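Local coordinates for PmbA-related protein (Thermotoga maritima, PDB 1VL4) that is probably a metallopeptidase of the PmbA/TldD (U62) family and a putative modulator of DNA gyrase, at residues A[246-254]-A[410-418]. Numbering follows the deposited sequence.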
loop_
_atom_site.group_PDB
_atom_site.type_symbol
_atom_site.label_atom_id
_atom_site.label_comp_id
_atom_site.label_asym_id
_atom_site.label_seq_id
_atom_site.Cartn_x
_atom_site.Cartn_y
_atom_site.Cartn_z
ATOM N N ASP A 246 13.799 12.629 4.172
ATOM C CA ASP A 246 12.490 12.373 3.502
ATOM C C ASP A 246 12.297 13.169 2.205
ATOM O O ASP A 246 11.848 12.633 1.170
ATOM C CB ASP A 246 11.316 12.672 4.418
ATOM C CG ASP A 246 11.279 11.792 5.649
ATOM O OD1 ASP A 246 11.879 10.685 5.652
ATOM O OD2 ASP A 246 10.659 12.247 6.643
ATOM N N LEU A 247 12.654 14.448 2.259
ATOM C CA LEU A 247 12.428 15.323 1.143
ATOM C C LEU A 247 13.196 14.875 -0.078
ATOM O O LEU A 247 12.645 14.895 -1.193
ATOM C CB LEU A 247 12.779 16.781 1.522
ATOM C CG LEU A 247 12.362 17.817 0.459
ATOM C CD1 LEU A 247 10.856 17.823 0.244
ATOM C CD2 LEU A 247 12.799 19.177 0.873
ATOM N N MET A 248 14.438 14.410 0.137
ATOM C CA MET A 248 15.323 13.944 -0.930
ATOM C C MET A 248 14.714 12.809 -1.747
ATOM O O MET A 248 15.167 12.527 -2.849
ATOM C CB MET A 248 16.625 13.350 -0.352
ATOM C CG MET A 248 17.661 14.317 0.020
ATOM S SD MET A 248 18.933 13.389 0.922
ATOM C CE MET A 248 19.783 12.427 -0.302
ATOM N N GLU A 249 13.816 12.046 -1.149
ATOM C CA GLU A 249 13.177 10.967 -1.876
ATOM C C GLU A 249 12.493 11.433 -3.135
ATOM O O GLU A 249 12.387 10.657 -4.098
ATOM C CB GLU A 249 12.169 10.244 -0.981
ATOM C CG GLU A 249 12.932 9.635 0.197
ATOM C CD GLU A 249 12.447 8.290 0.517
ATOM O OE1 GLU A 249 11.389 8.235 1.178
ATOM O OE2 GLU A 249 13.106 7.311 0.068
ATOM N N MET A 250 12.045 12.690 -3.159
ATOM C CA MET A 250 11.386 13.200 -4.373
ATOM C C MET A 250 12.370 13.435 -5.539
ATOM O O MET A 250 11.973 13.660 -6.682
ATOM C CB MET A 250 10.556 14.423 -4.035
ATOM C CG MET A 250 11.296 15.768 -4.049
ATOM S SD MET A 250 10.112 17.104 -3.695
ATOM C CE MET A 250 9.179 17.236 -5.230
ATOM N N PHE A 251 13.664 13.335 -5.254
ATOM C CA PHE A 251 14.680 13.440 -6.292
ATOM C C PHE A 251 14.815 12.124 -7.071
ATOM O O PHE A 251 15.283 12.092 -8.198
ATOM C CB PHE A 251 16.002 13.791 -5.623
ATOM C CG PHE A 251 17.068 14.278 -6.567
ATOM C CD1 PHE A 251 16.829 15.326 -7.431
ATOM C CD2 PHE A 251 18.312 13.685 -6.575
ATOM C CE1 PHE A 251 17.841 15.767 -8.312
ATOM C CE2 PHE A 251 19.317 14.124 -7.414
ATOM C CZ PHE A 251 19.090 15.171 -8.278
ATOM N N ILE A 252 14.391 11.037 -6.464
ATOM C CA ILE A 252 14.687 9.704 -7.008
ATOM C C ILE A 252 14.002 9.453 -8.385
ATOM O O ILE A 252 14.694 9.104 -9.346
ATOM C CB ILE A 252 14.411 8.615 -5.959
ATOM C CG1 ILE A 252 15.513 8.632 -4.885
ATOM C CG2 ILE A 252 14.273 7.235 -6.641
ATOM C CD1 ILE A 252 15.250 7.678 -3.663
ATOM N N PRO A 253 12.679 9.705 -8.505
ATOM C CA PRO A 253 12.076 9.605 -9.852
ATOM C C PRO A 253 12.690 10.535 -10.918
ATOM O O PRO A 253 12.751 10.176 -12.098
ATOM C CB PRO A 253 10.595 9.933 -9.607
ATOM C CG PRO A 253 10.357 9.775 -8.127
ATOM C CD PRO A 253 11.682 10.044 -7.469
ATOM N N MET A 254 13.189 11.710 -10.510
ATOM C CA MET A 254 13.793 12.683 -11.448
ATOM C C MET A 254 15.043 12.178 -12.143
ATOM O O MET A 254 15.336 12.547 -13.288
ATOM C CB MET A 254 14.176 13.983 -10.720
ATOM C CG MET A 254 13.073 14.522 -9.854
ATOM S SD MET A 254 13.502 16.126 -9.201
ATOM C CE MET A 254 11.937 16.541 -8.442
ATOM N N GLY A 410 7.869 24.952 -2.223
ATOM C CA GLY A 410 8.834 25.400 -3.180
ATOM C C GLY A 410 8.941 24.377 -4.272
ATOM O O GLY A 410 8.032 23.551 -4.461
ATOM N N ASN A 411 10.039 24.473 -5.009
ATOM C CA ASN A 411 10.446 23.469 -5.974
ATOM C C ASN A 411 11.750 22.877 -5.479
ATOM O O ASN A 411 12.679 23.625 -5.176
ATOM C CB ASN A 411 10.677 24.096 -7.343
ATOM C CG ASN A 411 10.854 23.053 -8.437
ATOM O OD1 ASN A 411 11.905 22.391 -8.549
ATOM N ND2 ASN A 411 9.825 22.904 -9.264
ATOM N N PHE A 412 11.811 21.551 -5.425
ATOM C CA PHE A 412 12.983 20.822 -4.986
ATOM C C PHE A 412 14.280 21.256 -5.711
ATOM O O PHE A 412 15.327 21.349 -5.075
ATOM C CB PHE A 412 12.764 19.297 -5.114
ATOM C CG PHE A 412 13.834 18.489 -4.429
ATOM C CD1 PHE A 412 13.889 18.429 -3.047
ATOM C CD2 PHE A 412 14.850 17.880 -5.164
ATOM C CE1 PHE A 412 14.926 17.723 -2.408
ATOM C CE2 PHE A 412 15.867 17.196 -4.547
ATOM C CZ PHE A 412 15.915 17.131 -3.154
ATOM N N LEU A 413 14.201 21.552 -7.012
ATOM C CA LEU A 413 15.392 21.936 -7.764
ATOM C C LEU A 413 15.905 23.299 -7.330
ATOM O O LEU A 413 17.105 23.468 -7.179
ATOM C CB LEU A 413 15.172 21.895 -9.276
ATOM C CG LEU A 413 14.835 20.493 -9.840
ATOM C CD1 LEU A 413 14.770 20.500 -11.385
ATOM C CD2 LEU A 413 15.800 19.438 -9.320
ATOM N N ASP A 414 15.003 24.235 -7.084
ATOM C CA ASP A 414 15.370 25.543 -6.542
ATOM C C ASP A 414 15.956 25.413 -5.142
ATOM O O ASP A 414 16.877 26.102 -4.799
ATOM C CB ASP A 414 14.155 26.466 -6.469
ATOM C CG ASP A 414 13.699 26.948 -7.836
ATOM O OD1 ASP A 414 14.571 27.285 -8.678
ATOM O OD2 ASP A 414 12.465 27.006 -8.057
ATOM N N LEU A 415 15.387 24.550 -4.327
ATOM C CA LEU A 415 15.978 24.204 -3.038
ATOM C C LEU A 415 17.455 23.811 -3.173
ATOM O O LEU A 415 18.302 24.340 -2.447
ATOM C CB LEU A 415 15.203 23.051 -2.401
ATOM C CG LEU A 415 15.535 22.786 -0.932
ATOM C CD1 LEU A 415 14.296 22.367 -0.168
ATOM C CD2 LEU A 415 16.645 21.752 -0.788
ATOM N N LEU A 416 17.744 22.891 -4.108
ATOM C CA LEU A 416 19.094 22.446 -4.382
ATOM C C LEU A 416 19.974 23.610 -4.755
ATOM O O LEU A 416 21.143 23.639 -4.347
ATOM C CB LEU A 416 19.161 21.379 -5.499
ATOM C CG LEU A 416 18.546 20.008 -5.186
ATOM C CD1 LEU A 416 18.556 19.066 -6.411
ATOM C CD2 LEU A 416 19.208 19.363 -3.975
ATOM N N ARG A 417 19.420 24.560 -5.531
ATOM C CA ARG A 417 20.167 25.761 -5.916
ATOM C C ARG A 417 20.512 26.636 -4.731
ATOM O O ARG A 417 21.537 27.289 -4.743
ATOM C CB ARG A 417 19.400 26.654 -6.921
ATOM C CG ARG A 417 19.201 26.087 -8.308
ATOM C CD ARG A 417 20.483 26.101 -9.104
ATOM N NE ARG A 417 20.819 27.444 -9.575
ATOM C CZ ARG A 417 22.032 27.833 -9.961
ATOM N NH1 ARG A 417 22.206 29.074 -10.380
ATOM N NH2 ARG A 417 23.077 27.003 -9.901
ATOM N N LYS A 418 19.632 26.678 -3.738
ATOM C CA LYS A 418 19.761 27.564 -2.583
ATOM C C LYS A 418 20.397 26.905 -1.372
ATOM O O LYS A 418 20.471 27.495 -0.310
ATOM C CB LYS A 418 18.384 28.096 -2.214
ATOM C CG LYS A 418 17.831 29.021 -3.314
ATOM C CD LYS A 418 16.545 29.731 -2.913
ATOM C CE LYS A 418 15.347 28.787 -2.786
ATOM N NZ LYS A 418 14.104 29.595 -2.494
#
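Phe412 puts its ring against the 246-254 segment and makes most of the contact. It is the first residue of helix 412-417, just after the N-cap Asn411, whose OD1 accepts from Leu413 N at 2.9 Å, in the carbonyl plane. Phe412 CG lies anti to the backbone N (chi1 -169°), which directs the ring at the other segment. Met250 covers one face: its CG stands 4.1 Å from the centroid of the Phe412 ring, a CH-pi contact. Met250 SD lies 4.8 Å from that centroid, oblique to the ring, a Met-aromatic contact, and also touches Phe412 CB. Leu247 CG packs on Phe412 CE1 at 3.8 Å. The Phe251 side chain crosses that of Phe412 at about a right angle and brings CD1 to the ring edge, 3.6 Å from Phe412 CE2. The two ring planes are inclined at 43°. Leu413 CD2 lies at the edge of the Phe251 ring and also touches Met254 SD. Leu415 CD1 meets Leu247 CD2 tip to tip at 3.7 Å. Leu416 CD1 crosses to Phe251 CE1 at 3.9 Å. Phe385 of strand 384-395 also touches Met250 and Leu415. This is buried apolar packing within the PmbA/TldA C-terminal domain: an N-capped helix following strand 406-411 joins the segment linking helices 241-247 and 252-255.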